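Local structure of transcriptional regulator Tm0710 (Thermotoga maritima, 2A61) at residues E52-V55 / A60-T63; T80-P83 / Y89-V92. The protein probably binds DNA as a dimeric MarR-family transcriptional regulator, through a winged helix-turn-helix domain in each subunit. All blocks are in the same frame, centred on the assembly; numbering follows the deposited sequence.

Interaction 1: E52-V55 / A60-T63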
loop_
_atom_site.group_PDB
_atom_site.type_symbol
_atom_site.label_atom_id
_atom_site.label_comp_id
_atom_site.label_asym_id
_atom_site.label_seq_id
_atom_site.Cartn_x
_atom_site.Cartn_y
_atom_site.Cartn_z
ATOM N N GLU A 52 -8.808 6.275 -15.289
ATOM C CA GLU A 52 -8.473 5.095 -14.468
ATOM C C GLU A 52 -7.440 5.414 -13.365
ATOM O O GLU A 52 -7.506 4.900 -12.236
ATOM C CB GLU A 52 -7.929 3.980 -15.367
ATOM C CG GLU A 52 -9.021 3.413 -16.344
ATOM C CD GLU A 52 -8.505 2.415 -17.397
ATOM O OE1 GLU A 52 -7.306 2.423 -17.703
ATOM O OE2 GLU A 52 -9.335 1.651 -17.983
ATOM N N LEU A 53 -6.476 6.264 -13.681
ATOM C CA LEU A 53 -5.505 6.738 -12.678
ATOM C C LEU A 53 -6.180 7.573 -11.580
ATOM O O LEU A 53 -5.835 7.459 -10.414
ATOM C CB LEU A 53 -4.376 7.531 -13.352
ATOM C CG LEU A 53 -3.482 6.751 -14.328
ATOM C CD1 LEU A 53 -2.397 7.714 -14.975
ATOM C CD2 LEU A 53 -2.813 5.582 -13.623
ATOM N N SER A 54 -7.148 8.403 -11.970
ATOM C CA SER A 54 -7.952 9.199 -11.032
ATOM C C SER A 54 -8.731 8.294 -10.024
ATOM O O SER A 54 -8.745 8.531 -8.806
ATOM C CB SER A 54 -8.899 10.109 -11.847
ATOM O OG SER A 54 -9.846 10.656 -10.993
ATOM N N VAL A 55 -9.331 7.223 -10.551
ATOM C CA VAL A 55 -10.098 6.259 -9.739
ATOM C C VAL A 55 -9.151 5.495 -8.822
ATOM O O VAL A 55 -9.462 5.327 -7.649
ATOM C CB VAL A 55 -10.964 5.306 -10.627
ATOM C CG1 VAL A 55 -11.584 4.192 -9.806
ATOM C CG2 VAL A 55 -12.080 6.114 -11.359
ATOM N N ALA A 60 -8.988 13.922 -7.920
ATOM C CA ALA A 60 -9.507 14.605 -9.107
ATOM C C ALA A 60 -8.589 14.504 -10.334
ATOM O O ALA A 60 -7.360 14.283 -10.221
ATOM C CB ALA A 60 -9.802 16.074 -8.776
ATOM N N LYS A 61 -9.185 14.692 -11.513
ATOM C CA LYS A 61 -8.447 14.594 -12.767
ATOM C C LYS A 61 -7.339 15.652 -12.838
ATOM O O LYS A 61 -6.264 15.382 -13.376
ATOM C CB LYS A 61 -9.399 14.741 -13.971
ATOM C CG LYS A 61 -10.532 13.716 -13.980
ATOM C CD LYS A 61 -10.172 12.380 -14.649
ATOM C CE LYS A 61 -11.278 11.372 -14.379
ATOM N NZ LYS A 61 -12.630 11.946 -14.722
ATOM N N SER A 62 -7.610 16.854 -12.300
ATOM C CA SER A 62 -6.611 17.934 -12.232
ATOM C C SER A 62 -5.352 17.525 -11.504
ATOM O O SER A 62 -4.256 17.873 -11.933
ATOM C CB SER A 62 -7.163 19.226 -11.587
ATOM O OG SER A 62 -7.841 18.979 -10.357
ATOM N N THR A 63 -5.503 16.790 -10.401
ATOM C CA THR A 63 -4.350 16.311 -9.644
ATOM C C THR A 63 -3.541 15.305 -10.488
ATOM O O THR A 63 -2.317 15.404 -10.619
ATOM C CB THR A 63 -4.804 15.634 -8.339
ATOM O OG1 THR A 63 -5.594 16.529 -7.559
ATOM C CG2 THR A 63 -3.600 15.168 -7.519
#
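Ser54, on the helix 50-57, meets the outer methylenes of Lys61, the first residue of the helix 61-73, and this pair carries most of a small contact that buries 117 Å² in total, with Ala60 as the lesser partner. The packing is carbon on carbon: Ser54 CB lies 3.7 Å from Lys61 CE and almost as near to Lys61 CD. The hydroxyl Ser54 OG also stands 3.7 Å from Lys61 CE. The lysine can reach back because its chain bends at chi2 (-86°), which turns CD and CE toward the serine. A second bend, at chi4, carries NZ away, to 4.8 Å from Ser54 OG. Backbones come near at the same place, with the two CA atoms of Ser54 and Lys61 5.7 Å apart.

The hydroxyl's own bond is made to the turn, not to Lys61. With Ser54 OG anti to the backbone N (chi1 168°), it is directed to the turn and hydrogen-bonds to Val59 O, one residue before Ala60. Ser54 OG approaches Ala60 C to 4.1 Å. Ala60 holds the N-cap position of the helix 61-73, and a weak bond from Thr63 N to Ala60 O, 3.1 Å long, belongs to its first turn. Beyond the pair, Leu53 and Ser54 touch Val64, and Thr63 OG1 hydrogen-bonds to Thr63 OG1 of the second subunit.

This is the turn of a helix-turn-helix, in which the helix 61-73 is probably the recognition helix, as in other MarR proteins. A buried serine thus ties the helix 50-57 to the turn through a backbone carbonyl, while lysine methylenes cover its CB and the amine, probably charged, is turned away from the serine.

Interaction 2: T80-P83 / Y89-V92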
loop_
_atom_site.group_PDB
_atom_site.type_symbol
_atom_site.label_atom_id
_atom_site.label_comp_id
_atom_site.label_asym_id
_atom_site.label_seq_id
_atom_site.Cartn_x
_atom_site.Cartn_y
_atom_site.Cartn_z
ATOM N N THR A 80 0.269 7.114 -25.602
ATOM C CA THR A 80 -0.110 6.506 -26.870
ATOM C C THR A 80 -1.640 6.664 -27.108
ATOM O O THR A 80 -2.437 6.644 -26.161
ATOM C CB THR A 80 0.403 5.029 -26.959
ATOM O OG1 THR A 80 0.190 4.516 -28.281
ATOM C CG2 THR A 80 -0.281 4.135 -25.898
ATOM N N PRO A 81 -2.053 6.907 -28.373
ATOM C CA PRO A 81 -3.484 7.100 -28.597
ATOM C C PRO A 81 -4.305 5.834 -28.377
ATOM O O PRO A 81 -3.795 4.698 -28.447
ATOM C CB PRO A 81 -3.584 7.546 -30.067
ATOM C CG PRO A 81 -2.308 7.100 -30.709
ATOM C CD PRO A 81 -1.260 7.077 -29.603
ATOM N N ASP A 82 -5.577 6.070 -28.095
ATOM C CA ASP A 82 -6.563 5.014 -28.108
ATOM C C ASP A 82 -6.926 4.783 -29.579
ATOM O O ASP A 82 -7.572 5.625 -30.179
ATOM C CB ASP A 82 -7.774 5.417 -27.257
ATOM C CG ASP A 82 -8.844 4.332 -27.186
ATOM O OD1 ASP A 82 -8.696 3.285 -27.847
ATOM O OD2 ASP A 82 -9.843 4.556 -26.486
ATOM N N PRO A 83 -6.539 3.625 -30.135
ATOM C CA PRO A 83 -6.793 3.330 -31.548
ATOM C C PRO A 83 -8.292 3.228 -31.914
ATOM O O PRO A 83 -8.647 3.313 -33.091
ATOM C CB PRO A 83 -6.068 2.008 -31.779
ATOM C CG PRO A 83 -5.975 1.387 -30.448
ATOM C CD PRO A 83 -5.912 2.490 -29.432
ATOM N N TYR A 89 -6.493 8.822 -24.908
ATOM C CA TYR A 89 -5.109 8.343 -24.927
ATOM C C TYR A 89 -4.807 7.492 -23.686
ATOM O O TYR A 89 -5.565 7.510 -22.725
ATOM C CB TYR A 89 -4.106 9.522 -25.019
ATOM C CG TYR A 89 -4.095 10.431 -23.817
ATOM C CD1 TYR A 89 -3.203 10.226 -22.763
ATOM C CD2 TYR A 89 -4.967 11.520 -23.737
ATOM C CE1 TYR A 89 -3.188 11.086 -21.663
ATOM C CE2 TYR A 89 -4.952 12.375 -22.666
ATOM C CZ TYR A 89 -4.065 12.160 -21.622
ATOM O OH TYR A 89 -4.075 13.040 -20.549
ATOM N N PHE A 90 -3.690 6.778 -23.707
ATOM C CA PHE A 90 -3.252 5.955 -22.581
ATOM C C PHE A 90 -1.895 6.458 -22.152
ATOM O O PHE A 90 -1.110 6.926 -22.989
ATOM C CB PHE A 90 -3.097 4.461 -22.949
ATOM C CG PHE A 90 -4.415 3.739 -23.237
ATOM C CD1 PHE A 90 -5.077 3.026 -22.236
ATOM C CD2 PHE A 90 -4.958 3.757 -24.522
ATOM C CE1 PHE A 90 -6.289 2.334 -22.522
ATOM C CE2 PHE A 90 -6.156 3.075 -24.803
ATOM C CZ PHE A 90 -6.799 2.373 -23.797
ATOM N N LEU A 91 -1.631 6.375 -20.846
ATOM C CA LEU A 91 -0.279 6.570 -20.324
ATOM C C LEU A 91 0.441 5.246 -20.243
ATOM O O LEU A 91 -0.117 4.254 -19.736
ATOM C CB LEU A 91 -0.313 7.290 -18.951
ATOM C CG LEU A 91 -0.976 8.652 -19.295
ATOM C CD1 LEU A 91 -2.040 9.128 -18.333
ATOM C CD2 LEU A 91 0.041 9.705 -19.714
ATOM N N VAL A 92 1.657 5.220 -20.762
ATOM C CA VAL A 92 2.470 4.007 -20.762
ATOM C C VAL A 92 3.829 4.296 -20.121
ATOM O O VAL A 92 4.277 5.416 -20.101
ATOM C CB VAL A 92 2.652 3.391 -22.173
ATOM C CG1 VAL A 92 1.286 2.845 -22.722
ATOM C CG2 VAL A 92 3.144 4.388 -23.155
#
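Thr80 and Phe90 face each other as an antiparallel hydrogen-bonded pair, their CA atoms 5.3 Å apart. Both bonds between them are short. The one from Thr80 N to Phe90 O measures 3.0 Å, and its return partner, from Phe90 N to Thr80 O, 2.8 Å. Their N-H...O angles, 161° and 166° in the same order, show that both are fairly straight. One step on, Pro81 and Tyr89 form a non-hydrogen-bonded pair, a position that asks no amide proton of the proline.

Apolar contacts between the strands gather on the face bearing Thr80 and Phe90. Thr80 CG2 reaches Val92 CG1 at 3.8 Å, the two side chains crossing at about a right angle, and also lies near Phe90 CB. Pro47 packs on Val92 and, together with Arg49, touches the Phe90 ring.

Polar groups of the partner strand lie beside that ring. The phenyl group swings back toward Asp82, where Phe90 CE2 is 3.8 Å from both Asp82 CB and Asp82 CG. Carboxylate and ring planes are 66° apart. Pro81 O sits at the ring edge, 4.2 Å from Phe90 CD2.

Charge enters through Asp82. Its two carboxylate oxygens have separate partners: OD1 accepts from Ala84 N in the connecting loop, and OD2 forms a salt bridge with Arg49. Tyr89, in turn, makes a cation-pi contact with Arg79.

The two strands form the hairpin, or wing, of the winged-helix domain. Paired backbone bonds set its register, while the buried carboxylate, probably ionised beside Arg49, links the start of its loop to the residues leading into the helix 50-57.

How the interactions relate
Interaction 1 is a partly buried helix-to-helix contact, whereas interaction 2 lies at the surface, about 16 Å away between centres, and joins two strands. The helix 61-73 leads straight into the strand 77-82, so the two follow one another in the chain. They meet directly where Leu53 CD1 packs on Leu91 CD1 at 3.7 Å: Leu53, on the helix 50-57, bridges to Leu91 of interaction 2, and Val68 touches both leucines. Arg49, whose side chain pairs in interaction 2, gives its backbone N to Glu52 OE1. Their chemistry differs accordingly, van der Waals packing between the helices in 52-55/60-63 and cross-strand backbone hydrogen bonds in 80-83/89-92.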